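Local coordinates for penicillin-binding protein 2B (Streptococcus pneumoniae, PDB 2WAD), which probably cross-links the peptide stems of neighbouring glycan strands during peripheral peptidoglycan synthesis, and binds penicillin, at residues A[610-615]-A[636-641]; A[645-650]-A[667-672]; A[439-444]-A[588-593]. All blocks are in the same frame, centred on the assembly; numbering follows the deposited sequence.

All three contacts lie in the transpeptidase domain and are met in the order 3, 1, 2 from the N terminus. Contact 3 closes a long loop of 143 residues, bringing helix 436-442 against the end of helix 578-593. Contact 1 then closes a loop of 20 residues by pairing strand 613-616 with strand 634-638, and contact 2 closes one of 16, laying helix 661-676 on strand 645-650. Each loop is shut before the next opens, so none nests or crosses. Contacts 1 and 2 share one antiparallel sheet through the neighbouring strands 634-638 and 645-650. Contact 3 touches contact 1 at the sheet edge, on the active-site side, but does not reach contact 2.

Contact 1: residues A[610-615]-A[636-641]; sequences VSISGK and AYAPTE. Unlike the reference sequence in segment 636-641: Thr640 (reference Ser), Glu641 (reference Asp).
Thr640 OG1 lies between two serine hydroxyls, 2.7 Å from Ser611 OG and 2.8 Å from Ser613 OG, and is hydrogen-bonded to both. The two serines reach it by different rotations: Ser611 swings OG opposite its own N (chi1 176°), whereas Ser613 turns OG opposite its carbonyl carbon (chi1 -59°). Beside these hydroxyls, Thr640 N donates to Ser611 O at 2.8 Å, arriving well above the carbonyl plane. The same serine carbonyl receives a CA-H...O contact from Pro639, whose preceding peptide bond is cis.

Ser613 also meets Tyr637 by its carbon. Ser613 CB stands over one face of the Tyr637 ring, 4.0 Å from its centroid, in a CH-pi contact offset toward the rim. A water bridges Ser613 OG and Tyr637 OH, tying ring and cluster together. The backbones of these two residues form an antiparallel hydrogen-bonded pair, Tyr637 N to Ser613 O at 2.8 Å and Ser613 N to Tyr637 O at 3.1 Å. At the next pair Gly614 CA comes within 3.8 Å of Ala636 CA, a close pairing just before Lys615, which begins what is probably the KTG-type motif of this family.

Strand 613-616 ends the sheet. Helix 578-593 borders it through the backbone bond of Phe588 to Gly614, helix 525-536 packs on Tyr637, and helix 661-676 meets Val610, Ala636 and Ala638.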
ATOM      1  N   VAL A 610     -30.594   4.400  -5.102  1.00 45.00           N
ATOM      2  CA  VAL A 610     -30.849   4.278  -3.666  1.00 43.24           C
ATOM      3  C   VAL A 610     -30.725   5.672  -3.071  1.00 41.96           C
ATOM      4  O   VAL A 610     -30.125   6.557  -3.686  1.00 41.63           O
ATOM      5  CB  VAL A 610     -29.802   3.380  -2.927  1.00 47.64           C
ATOM      6  CG1 VAL A 610     -30.054   1.898  -3.192  1.00 45.89           C
ATOM      7  CG2 VAL A 610     -28.377   3.797  -3.281  1.00 42.50           C
ATOM      8  N   SER A 611     -31.290   5.855  -1.881  1.00 38.96           N
ATOM      9  CA  SER A 611     -31.183   7.107  -1.149  1.00 38.88           C
ATOM     10  C   SER A 611     -29.731   7.362  -0.726  1.00 39.28           C
ATOM     11  O   SER A 611     -29.123   6.541  -0.049  1.00 41.16           O
ATOM     12  CB  SER A 611     -32.082   7.057   0.081  1.00 38.69           C
ATOM     13  OG  SER A 611     -31.912   8.230   0.862  1.00 43.13           O
ATOM     14  N   ILE A 612     -29.203   8.512  -1.130  1.00 39.06           N
ATOM     15  CA  ILE A 612     -27.821   8.914  -0.929  1.00 36.12           C
ATOM     16  C   ILE A 612     -27.763  10.128   0.001  1.00 37.74           C
ATOM     17  O   ILE A 612     -28.538  11.085  -0.165  1.00 35.68           O
ATOM     18  CB  ILE A 612     -27.169   9.286  -2.287  1.00 33.36           C
ATOM     19  CG1 ILE A 612     -27.126   8.048  -3.187  1.00 31.24           C
ATOM     20  CG2 ILE A 612     -25.765   9.830  -2.059  1.00 33.14           C
ATOM     21  CD1 ILE A 612     -26.471   8.243  -4.497  1.00 31.93           C
ATOM     22  N   SER A 613     -26.865  10.062   0.986  1.00 36.75           N
ATOM     23  CA  SER A 613     -26.545  11.190   1.861  1.00 36.63           C
ATOM     24  C   SER A 613     -25.084  11.583   1.620  1.00 36.44           C
ATOM     25  O   SER A 613     -24.249  10.737   1.288  1.00 40.22           O
ATOM     26  CB  SER A 613     -26.752  10.780   3.317  1.00 37.31           C
ATOM     27  OG  SER A 613     -28.093  10.379   3.554  1.00 42.58           O
ATOM     28  N   GLY A 614     -24.747  12.857   1.740  1.00 34.29           N
ATOM     29  CA  GLY A 614     -23.378  13.232   1.444  1.00 36.14           C
ATOM     30  C   GLY A 614     -23.060  14.676   1.766  1.00 35.87           C
ATOM     31  O   GLY A 614     -23.841  15.360   2.441  1.00 34.30           O
ATOM     32  N   LYS A 615     -21.925  15.148   1.250  1.00 33.58           N
ATOM     33  CA  LYS A 615     -21.482  16.528   1.507  1.00 36.60           C
ATOM     34  C   LYS A 615     -20.543  16.926   0.365  1.00 36.83           C
ATOM     35  O   LYS A 615     -19.711  16.136  -0.060  1.00 38.64           O
ATOM     36  CB  LYS A 615     -20.768  16.596   2.873  1.00 35.73           C
ATOM     37  CG  LYS A 615     -20.230  17.960   3.291  1.00 38.33           C
ATOM     38  CD  LYS A 615     -21.378  18.912   3.590  1.00 28.82           C
ATOM     39  CE  LYS A 615     -20.903  20.344   3.811  1.00 33.66           C
ATOM     40  NZ  LYS A 615     -20.426  21.012   2.537  1.00 35.87           N
ATOM     41  N   ALA A 636     -19.955  10.669   0.303  1.00 33.08           N
ATOM     42  CA  ALA A 636     -21.340  10.203   0.312  1.00 34.20           C
ATOM     43  C   ALA A 636     -21.423   8.805   0.915  1.00 31.16           C
ATOM     44  O   ALA A 636     -20.448   8.058   0.882  1.00 31.31           O
ATOM     45  CB  ALA A 636     -21.895  10.166  -1.138  1.00 34.33           C
ATOM     46  N   TYR A 637     -22.594   8.429   1.419  1.00 32.57           N
ATOM     47  CA  TYR A 637     -22.880   7.023   1.724  1.00 30.88           C
ATOM     48  C   TYR A 637     -24.319   6.656   1.362  1.00 33.11           C
ATOM     49  O   TYR A 637     -25.138   7.538   1.086  1.00 33.85           O
ATOM     50  CB  TYR A 637     -22.601   6.701   3.194  1.00 32.22           C
ATOM     51  CG  TYR A 637     -23.390   7.540   4.177  1.00 33.57           C
ATOM     52  CD1 TYR A 637     -24.696   7.214   4.529  1.00 33.70           C
ATOM     53  CD2 TYR A 637     -22.833   8.696   4.729  1.00 40.53           C
ATOM     54  CE1 TYR A 637     -25.424   8.016   5.429  1.00 32.18           C
ATOM     55  CE2 TYR A 637     -23.533   9.474   5.642  1.00 41.39           C
ATOM     56  CZ  TYR A 637     -24.834   9.140   5.972  1.00 41.12           C
ATOM     57  OH  TYR A 637     -25.516   9.954   6.859  1.00 42.44           O
ATOM     58  N   ALA A 638     -24.619   5.358   1.368  1.00 32.94           N
ATOM     59  CA  ALA A 638     -25.903   4.835   0.906  1.00 37.10           C
ATOM     60  C   ALA A 638     -25.987   3.337   1.178  1.00 37.25           C
ATOM     61  O   ALA A 638     -24.975   2.646   1.239  1.00 34.94           O
ATOM     62  CB  ALA A 638     -26.085   5.089  -0.614  1.00 37.08           C
ATOM     63  N   PRO A 639     -27.210   2.814   1.317  1.00 39.74           N
ATOM     64  CA  PRO A 639     -28.384   3.672   1.366  1.00 38.44           C
ATOM     65  C   PRO A 639     -28.498   4.437   2.681  1.00 41.05           C
ATOM     66  O   PRO A 639     -27.988   4.000   3.717  1.00 42.78           O
ATOM     67  CB  PRO A 639     -29.559   2.704   1.186  1.00 39.12           C
ATOM     68  CG  PRO A 639     -28.999   1.333   1.094  1.00 36.86           C
ATOM     69  CD  PRO A 639     -27.509   1.414   0.962  1.00 37.57           C
ATOM     70  N   THR A 640     -29.122   5.606   2.639  1.00 41.34           N
ATOM     71  CA  THR A 640     -29.214   6.421   3.837  1.00 42.43           C
ATOM     72  C   THR A 640     -29.535   5.569   5.069  1.00 46.28           C
ATOM     73  O   THR A 640     -28.873   5.683   6.096  1.00 44.64           O
ATOM     74  CB  THR A 640     -30.253   7.531   3.650  1.00 41.74           C
ATOM     75  OG1 THR A 640     -29.804   8.411   2.611  1.00 39.72           O
ATOM     76  CG2 THR A 640     -30.472   8.323   4.934  1.00 36.68           C
ATOM     77  N   GLU A 641     -30.539   4.704   4.978  1.00 49.94           N
ATOM     78  CA  GLU A 641     -31.087   4.119   6.200  1.00 52.92           C
ATOM     79  C   GLU A 641     -30.251   2.943   6.698  1.00 52.84           C
ATOM     80  O   GLU A 641     -30.365   2.530   7.848  1.00 55.00           O
ATOM     81  CB  GLU A 641     -32.544   3.700   5.990  1.00 54.31           C
ATOM     82  CG  GLU A 641     -33.477   4.806   5.486  1.00 61.98           C
ATOM     83  CD  GLU A 641     -34.160   5.579   6.604  1.00 76.91           C
ATOM     84  OE1 GLU A 641     -34.655   4.939   7.559  1.00 84.67           O
ATOM     85  OE2 GLU A 641     -34.220   6.828   6.531  1.00 79.76           O
TER
HETATM   86  O   HOH W   1     -28.139  10.576   6.430  1.00 38.67           O

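Contact 2: residues A[645-650]-A[667-672]; sequences IAVAVV and RDIINL
Ile670 lays its CG1-CD1 arm over Val647, with CG1 and CD1 each 4.0 Å from Val647 CG1. That methyl is placed between the backbone N and the carbonyl carbon of its own residue (chi1 63°), while the other branch, Val647 CG2, turns to the preceding helical residue and lies 4.2 Å from Ile669 CD1. One valine thus touches two successive isoleucines, a branch for each. On one side Ile645 CG2 approaches Ile670 CG1 at 4.2 Å; on the other Val649 CG2 approaches Ile669 CD1, also at 4.2 Å. In every one of these pairs the side chains cross obliquely, and the closest carbons sit at ordinary van der Waals distances.

The alternation of the strand accounts for the pattern: Ile645, Val647 and Val649 point to helix 661-676, whereas Ala646 and Ala648 point away from it and meet helix 525-536. This is the sandwich of the penicilloyl serine transferase fold, an antiparallel sheet with helices on its two faces. The axes of the strand and helix segments pass 9.1 Å apart at 146°, the helix running obliquely back against the strand.

Arg667 and Asp668 belong to parts of the helix that make no contact with segment 645-650, and they form a salt bridge with each other. Arg667 NE and NH2 both grip Asp668 OD2, at 2.9 and 3.1 Å, side-on and from the same face of the carboxylate, with OD2 in the guanidinium plane. Asp668 OD1 is bonded to Tyr327 OH of helix 314-334, which also packs against Ile669 through Phe316 and Leu323.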
ATOM      1  N   ILE A 645     -22.237   1.305   1.471  1.00 36.10           N
ATOM      2  CA  ILE A 645     -21.084   1.877   0.778  1.00 34.00           C
ATOM      3  C   ILE A 645     -20.877   3.329   1.230  1.00 33.25           C
ATOM      4  O   ILE A 645     -21.831   4.095   1.408  1.00 35.86           O
ATOM      5  CB  ILE A 645     -21.265   1.795  -0.763  1.00 31.54           C
ATOM      6  CG1 ILE A 645     -20.069   2.408  -1.482  1.00 30.73           C
ATOM      7  CG2 ILE A 645     -22.552   2.517  -1.186  1.00 34.99           C
ATOM      8  CD1 ILE A 645     -19.959   2.097  -2.977  1.00 26.93           C
ATOM      9  N   ALA A 646     -19.619   3.712   1.401  1.00 33.06           N
ATOM     10  CA  ALA A 646     -19.239   5.102   1.684  1.00 30.40           C
ATOM     11  C   ALA A 646     -18.170   5.429   0.663  1.00 29.82           C
ATOM     12  O   ALA A 646     -17.316   4.581   0.421  1.00 30.52           O
ATOM     13  CB  ALA A 646     -18.647   5.189   3.073  1.00 30.10           C
ATOM     14  N   VAL A 647     -18.207   6.619   0.066  1.00 30.18           N
ATOM     15  CA  VAL A 647     -17.288   6.932  -1.022  1.00 30.58           C
ATOM     16  C   VAL A 647     -16.714   8.345  -0.879  1.00 32.07           C
ATOM     17  O   VAL A 647     -17.428   9.247  -0.463  1.00 34.51           O
ATOM     18  CB  VAL A 647     -17.971   6.769  -2.400  1.00 32.26           C
ATOM     19  CG1 VAL A 647     -19.130   7.762  -2.550  1.00 37.89           C
ATOM     20  CG2 VAL A 647     -16.945   6.982  -3.535  1.00 30.37           C
ATOM     21  N   ALA A 648     -15.434   8.528  -1.228  1.00 31.88           N
ATOM     22  CA  ALA A 648     -14.809   9.832  -1.308  1.00 31.35           C
ATOM     23  C   ALA A 648     -14.302  10.072  -2.708  1.00 32.32           C
ATOM     24  O   ALA A 648     -13.641   9.222  -3.304  1.00 33.38           O
ATOM     25  CB  ALA A 648     -13.602   9.943  -0.366  1.00 33.18           C
ATOM     26  N   VAL A 649     -14.521  11.287  -3.182  1.00 30.53           N
ATOM     27  CA  VAL A 649     -14.086  11.638  -4.522  1.00 32.57           C
ATOM     28  C   VAL A 649     -13.288  12.909  -4.378  1.00 31.78           C
ATOM     29  O   VAL A 649     -13.746  13.852  -3.742  1.00 33.12           O
ATOM     30  CB  VAL A 649     -15.276  11.851  -5.506  1.00 32.61           C
ATOM     31  CG1 VAL A 649     -14.738  12.465  -6.817  1.00 32.22           C
ATOM     32  CG2 VAL A 649     -16.004  10.515  -5.753  1.00 28.16           C
ATOM     33  N   VAL A 650     -12.085  12.902  -4.937  1.00 31.54           N
ATOM     34  CA  VAL A 650     -11.165  14.015  -4.750  1.00 31.78           C
ATOM     35  C   VAL A 650     -10.756  14.464  -6.144  1.00 34.00           C
ATOM     36  O   VAL A 650     -10.165  13.701  -6.897  1.00 34.82           O
ATOM     37  CB  VAL A 650      -9.915  13.589  -3.919  1.00 32.01           C
ATOM     38  CG1 VAL A 650      -8.929  14.740  -3.815  1.00 31.07           C
ATOM     39  CG2 VAL A 650     -10.358  13.104  -2.496  1.00 31.82           C
ATOM     40  N   ARG A 667     -22.188   9.774  -6.915  1.00 34.33           N
ATOM     41  CA  ARG A 667     -23.475   9.134  -7.190  1.00 31.00           C
ATOM     42  C   ARG A 667     -23.312   7.986  -8.167  1.00 30.39           C
ATOM     43  O   ARG A 667     -23.883   6.909  -7.990  1.00 32.90           O
ATOM     44  CB  ARG A 667     -24.367  10.205  -7.829  1.00 29.91           C
ATOM     45  CG  ARG A 667     -25.719   9.687  -8.338  1.00 35.74           C
ATOM     46  CD  ARG A 667     -26.319  10.744  -9.249  1.00 34.79           C
ATOM     47  NE  ARG A 667     -25.590  10.772 -10.520  1.00 34.07           N
ATOM     48  CZ  ARG A 667     -25.475  11.850 -11.282  1.00 40.35           C
ATOM     49  NH1 ARG A 667     -26.018  12.988 -10.871  1.00 38.89           N
ATOM     50  NH2 ARG A 667     -24.814  11.789 -12.438  1.00 34.69           N
ATOM     51  N   ASP A 668     -22.564   8.224  -9.240  1.00 31.76           N
ATOM     52  CA  ASP A 668     -22.470   7.217 -10.285  1.00 34.34           C
ATOM     53  C   ASP A 668     -21.657   6.022  -9.793  1.00 36.18           C
ATOM     54  O   ASP A 668     -21.865   4.909 -10.282  1.00 36.19           O
ATOM     55  CB  ASP A 668     -21.805   7.769 -11.540  1.00 32.95           C
ATOM     56  CG  ASP A 668     -22.705   8.698 -12.336  1.00 36.38           C
ATOM     57  OD1 ASP A 668     -22.191   9.280 -13.306  1.00 39.31           O
ATOM     58  OD2 ASP A 668     -23.890   8.882 -12.001  1.00 39.72           O
ATOM     59  N   ILE A 669     -20.702   6.252  -8.893  1.00 33.37           N
ATOM     60  CA  ILE A 669     -20.006   5.127  -8.269  1.00 35.52           C
ATOM     61  C   ILE A 669     -20.963   4.348  -7.378  1.00 35.76           C
ATOM     62  O   ILE A 669     -20.923   3.118  -7.349  1.00 35.48           O
ATOM     63  CB  ILE A 669     -18.754   5.531  -7.452  1.00 35.15           C
ATOM     64  CG1 ILE A 669     -17.640   6.030  -8.380  1.00 33.26           C
ATOM     65  CG2 ILE A 669     -18.234   4.343  -6.622  1.00 32.99           C
ATOM     66  CD1 ILE A 669     -16.549   6.855  -7.676  1.00 32.63           C
ATOM     67  N   ILE A 670     -21.813   5.060  -6.644  1.00 36.58           N
ATOM     68  CA  ILE A 670     -22.793   4.377  -5.809  1.00 35.09           C
ATOM     69  C   ILE A 670     -23.767   3.553  -6.659  1.00 37.76           C
ATOM     70  O   ILE A 670     -24.053   2.398  -6.324  1.00 36.31           O
ATOM     71  CB  ILE A 670     -23.484   5.340  -4.809  1.00 36.24           C
ATOM     72  CG1 ILE A 670     -22.445   5.785  -3.764  1.00 37.79           C
ATOM     73  CG2 ILE A 670     -24.669   4.671  -4.080  1.00 29.89           C
ATOM     74  CD1 ILE A 670     -22.964   6.709  -2.713  1.00 39.54           C
ATOM     75  N   ASN A 671     -24.278   4.130  -7.745  1.00 36.75           N
ATOM     76  CA  ASN A 671     -25.212   3.406  -8.615  1.00 36.41           C
ATOM     77  C   ASN A 671     -24.483   2.209  -9.217  1.00 38.05           C
ATOM     78  O   ASN A 671     -25.057   1.139  -9.353  1.00 37.70           O
ATOM     79  CB  ASN A 671     -25.694   4.274  -9.784  1.00 35.28           C
ATOM     80  CG  ASN A 671     -26.755   5.275  -9.395  1.00 35.19           C
ATOM     81  OD1 ASN A 671     -27.407   5.136  -8.369  1.00 35.71           O
ATOM     82  ND2 ASN A 671     -26.984   6.263 -10.266  1.00 35.90           N
ATOM     83  N   LEU A 672     -23.220   2.385  -9.601  1.00 40.39           N
ATOM     84  CA  LEU A 672     -22.475   1.268 -10.199  1.00 39.86           C
ATOM     85  C   LEU A 672     -22.424   0.110  -9.224  1.00 41.92           C
ATOM     86  O   LEU A 672     -22.661  -1.043  -9.585  1.00 42.48           O
ATOM     87  CB  LEU A 672     -21.067   1.669 -10.622  1.00 38.10           C
ATOM     88  CG  LEU A 672     -20.928   2.331 -11.999  1.00 44.41           C
ATOM     89  CD1 LEU A 672     -19.594   3.053 -12.176  1.00 41.89           C
ATOM     90  CD2 LEU A 672     -21.184   1.349 -13.161  1.00 43.44           C
TER

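Contact 3: residues A[439-444]-A[588-593]; sequences ALEYSS and FYQVSH. Unlike the reference sequence in segment 588-593: Ser592 (reference Ala).
Tyr589 O, on the helical turn that presents Gln590 and Val591 to Glu441, accepts two hydrogen bonds: from His593 ND1 at 2.9 Å, lying near the plane of that imidazole, and from Ser592 N at 3.2 Å. Across the contact, Val591 CG2 lies 3.8 Å from Glu441 CA and 3.4 Å from Leu440 O. Beyond CA the glutamate runs out fully extended, with CG opposite the backbone N (chi1 179°), which carries it across Gln590: Glu441 CG lies 3.5 Å from Gln590 O and Glu441 OE1 lies 3.6 Å from Gln590 CB. The planes of the carboxylate and the side-chain amide stand almost perpendicular, 89° apart. Thr599 OG1 holds the other oxygen, OE2, and Thr600 OG1 bonds to Glu441 O.

At the preceding residue, Leu440 CD2 approaches the edge of the Phe588 ring near its plane, 4.3 Å from Phe588 CE1.

Helix 436-442 ends here in a Schellman motif, with Ser444 N bonded to Ala439 O at 3.0 Å and a weak bond from Ser443 N to Leu440 O; Ser443 takes positive phi. Just past this helix end, Ser443 OG is hydrogen-bonded to Ser386 OG, the probable acyl-ester residue, and to Lys615 NZ, which is consistent with the SxN hydroxyl of a penicillin-binding protein sharing the active-site hydrogen-bond network.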
ATOM      1  N   ALA A 439     -26.391  24.522   8.362  1.00 38.58           N
ATOM      2  CA  ALA A 439     -24.976  24.753   8.122  1.00 38.73           C
ATOM      3  C   ALA A 439     -24.349  23.705   7.208  1.00 35.12           C
ATOM      4  O   ALA A 439     -23.560  24.021   6.326  1.00 36.40           O
ATOM      5  CB  ALA A 439     -24.188  24.862   9.435  1.00 38.93           C
ATOM      6  N   LEU A 440     -24.685  22.447   7.425  1.00 37.70           N
ATOM      7  CA  LEU A 440     -24.178  21.396   6.541  1.00 37.86           C
ATOM      8  C   LEU A 440     -24.860  21.456   5.170  1.00 39.26           C
ATOM      9  O   LEU A 440     -24.189  21.382   4.127  1.00 37.04           O
ATOM     10  CB  LEU A 440     -24.325  20.024   7.206  1.00 35.23           C
ATOM     11  CG  LEU A 440     -23.352  19.744   8.368  1.00 38.09           C
ATOM     12  CD1 LEU A 440     -23.691  18.491   9.150  1.00 31.82           C
ATOM     13  CD2 LEU A 440     -21.912  19.633   7.898  1.00 26.32           C
ATOM     14  N   GLU A 441     -26.184  21.637   5.183  1.00 39.44           N
ATOM     15  CA  GLU A 441     -26.977  21.701   3.940  1.00 39.53           C
ATOM     16  C   GLU A 441     -26.488  22.780   2.974  1.00 40.59           C
ATOM     17  O   GLU A 441     -26.365  22.513   1.767  1.00 40.79           O
ATOM     18  CB  GLU A 441     -28.472  21.869   4.216  1.00 37.71           C
ATOM     19  CG  GLU A 441     -29.338  21.964   2.962  1.00 39.83           C
ATOM     20  CD  GLU A 441     -30.837  22.100   3.271  1.00 43.19           C
ATOM     21  OE1 GLU A 441     -31.223  22.087   4.460  1.00 40.61           O
ATOM     22  OE2 GLU A 441     -31.640  22.217   2.317  1.00 39.54           O
ATOM     23  N   TYR A 442     -26.158  23.953   3.529  1.00 38.09           N
ATOM     24  CA  TYR A 442     -25.715  25.116   2.759  1.00 37.25           C
ATOM     25  C   TYR A 442     -24.207  25.288   2.623  1.00 37.51           C
ATOM     26  O   TYR A 442     -23.726  26.118   1.839  1.00 36.38           O
ATOM     27  CB  TYR A 442     -26.259  26.406   3.369  1.00 38.38           C
ATOM     28  CG  TYR A 442     -27.725  26.418   3.704  1.00 39.14           C
ATOM     29  CD1 TYR A 442     -28.629  25.578   3.059  1.00 43.58           C
ATOM     30  CD2 TYR A 442     -28.216  27.296   4.666  1.00 43.31           C
ATOM     31  CE1 TYR A 442     -29.986  25.598   3.391  1.00 42.19           C
ATOM     32  CE2 TYR A 442     -29.563  27.331   4.988  1.00 38.92           C
ATOM     33  CZ  TYR A 442     -30.443  26.478   4.362  1.00 46.21           C
ATOM     34  OH  TYR A 442     -31.782  26.532   4.722  1.00 46.10           O
ATOM     35  N   SER A 443     -23.461  24.492   3.381  1.00 35.64           N
ATOM     36  CA  SER A 443     -22.008  24.614   3.430  1.00 36.96           C
ATOM     37  C   SER A 443     -21.592  25.977   3.965  1.00 36.43           C
ATOM     38  O   SER A 443     -20.763  26.659   3.373  1.00 36.90           O
ATOM     39  CB  SER A 443     -21.352  24.317   2.074  1.00 37.32           C
ATOM     40  OG  SER A 443     -19.995  23.889   2.232  1.00 35.50           O
ATOM     41  N   SER A 444     -22.185  26.361   5.086  1.00 35.74           N
ATOM     42  CA  SER A 444     -21.899  27.656   5.688  1.00 37.46           C
ATOM     43  C   SER A 444     -20.495  27.705   6.277  1.00 37.20           C
ATOM     44  O   SER A 444     -20.160  26.911   7.167  1.00 37.51           O
ATOM     45  CB  SER A 444     -22.911  27.921   6.808  1.00 35.06           C
ATOM     46  OG  SER A 444     -22.457  28.980   7.624  1.00 37.13           O
ATOM     47  N   PHE A 588     -26.303  15.711   6.251  1.00 36.21           N
ATOM     48  CA  PHE A 588     -25.868  15.029   5.020  1.00 36.84           C
ATOM     49  C   PHE A 588     -27.070  14.596   4.181  1.00 37.03           C
ATOM     50  O   PHE A 588     -26.993  14.472   2.953  1.00 39.34           O
ATOM     51  CB  PHE A 588     -24.972  13.809   5.309  1.00 33.96           C
ATOM     52  CG  PHE A 588     -23.521  14.143   5.552  1.00 38.18           C
ATOM     53  CD1 PHE A 588     -23.151  15.297   6.229  1.00 40.15           C
ATOM     54  CD2 PHE A 588     -22.514  13.295   5.101  1.00 42.81           C
ATOM     55  CE1 PHE A 588     -21.808  15.605   6.476  1.00 35.23           C
ATOM     56  CE2 PHE A 588     -21.160  13.611   5.327  1.00 36.59           C
ATOM     57  CZ  PHE A 588     -20.823  14.770   6.017  1.00 34.95           C
ATOM     58  N   TYR A 589     -28.186  14.338   4.843  1.00 35.45           N
ATOM     59  CA  TYR A 589     -29.370  13.903   4.110  1.00 39.48           C
ATOM     60  C   TYR A 589     -30.014  15.074   3.368  1.00 39.43           C
ATOM     61  O   TYR A 589     -30.415  14.936   2.219  1.00 41.14           O
ATOM     62  CB  TYR A 589     -30.395  13.250   5.043  1.00 39.35           C
ATOM     63  CG  TYR A 589     -31.692  12.894   4.330  1.00 40.97           C
ATOM     64  CD1 TYR A 589     -31.836  11.684   3.646  1.00 36.96           C
ATOM     65  CD2 TYR A 589     -32.767  13.781   4.323  1.00 45.31           C
ATOM     66  CE1 TYR A 589     -33.002  11.369   2.989  1.00 39.79           C
ATOM     67  CE2 TYR A 589     -33.946  13.468   3.672  1.00 42.52           C
ATOM     68  CZ  TYR A 589     -34.052  12.255   3.018  1.00 45.43           C
ATOM     69  OH  TYR A 589     -35.201  11.908   2.361  1.00 53.05           O
ATOM     70  N   GLN A 590     -30.085  16.230   4.026  1.00 39.84           N
ATOM     71  CA  GLN A 590     -30.619  17.454   3.438  1.00 35.33           C
ATOM     72  C   GLN A 590     -29.712  18.087   2.371  1.00 36.69           C
ATOM     73  O   GLN A 590     -30.183  18.833   1.518  1.00 36.04           O
ATOM     74  CB  GLN A 590     -30.983  18.453   4.555  1.00 35.86           C
ATOM     75  CG  GLN A 590     -32.182  17.998   5.445  1.00 39.05           C
ATOM     76  CD  GLN A 590     -32.723  19.066   6.411  1.00 41.42           C
ATOM     77  OE1 GLN A 590     -32.488  20.272   6.262  1.00 42.45           O
ATOM     78  NE2 GLN A 590     -33.442  18.608   7.429  1.00 37.32           N
ATOM     79  N   VAL A 591     -28.413  17.817   2.423  1.00 35.38           N
ATOM     80  CA  VAL A 591     -27.491  18.257   1.386  1.00 34.02           C
ATOM     81  C   VAL A 591     -27.984  17.696   0.050  1.00 35.98           C
ATOM     82  O   VAL A 591     -27.831  18.336  -0.995  1.00 35.21           O
ATOM     83  CB  VAL A 591     -26.065  17.688   1.639  1.00 35.86           C
ATOM     84  CG1 VAL A 591     -25.214  17.725   0.373  1.00 26.64           C
ATOM     85  CG2 VAL A 591     -25.373  18.438   2.775  1.00 36.52           C
ATOM     86  N   SER A 592     -28.553  16.491   0.086  1.00 36.67           N
ATOM     87  CA  SER A 592     -28.939  15.807  -1.145  1.00 39.96           C
ATOM     88  C   SER A 592     -30.450  15.782  -1.397  1.00 40.52           C
ATOM     89  O   SER A 592     -30.863  15.384  -2.476  1.00 40.14           O
ATOM     90  CB  SER A 592     -28.410  14.378  -1.192  1.00 38.68           C
ATOM     91  OG  SER A 592     -28.866  13.646  -0.068  1.00 43.09           O
ATOM     92  N   HIS A 593     -31.259  16.196  -0.422  1.00 40.16           N
ATOM     93  CA  HIS A 593     -32.718  16.106  -0.524  1.00 41.20           C
ATOM     94  C   HIS A 593     -33.406  17.444  -0.291  1.00 44.34           C
ATOM     95  O   HIS A 593     -34.628  17.534  -0.413  1.00 45.32           O
ATOM     96  CB  HIS A 593     -33.310  15.043   0.414  1.00 39.90           C
ATOM     97  CG  HIS A 593     -32.910  13.634   0.068  1.00 40.79           C
ATOM     98  ND1 HIS A 593     -31.674  13.103   0.383  1.00 33.01           N
ATOM     99  CD2 HIS A 593     -33.593  12.645  -0.551  1.00 39.54           C
ATOM    100  CE1 HIS A 593     -31.611  11.854  -0.042  1.00 36.81           C
ATOM    101  NE2 HIS A 593     -32.757  11.555  -0.623  1.00 40.09           N
TER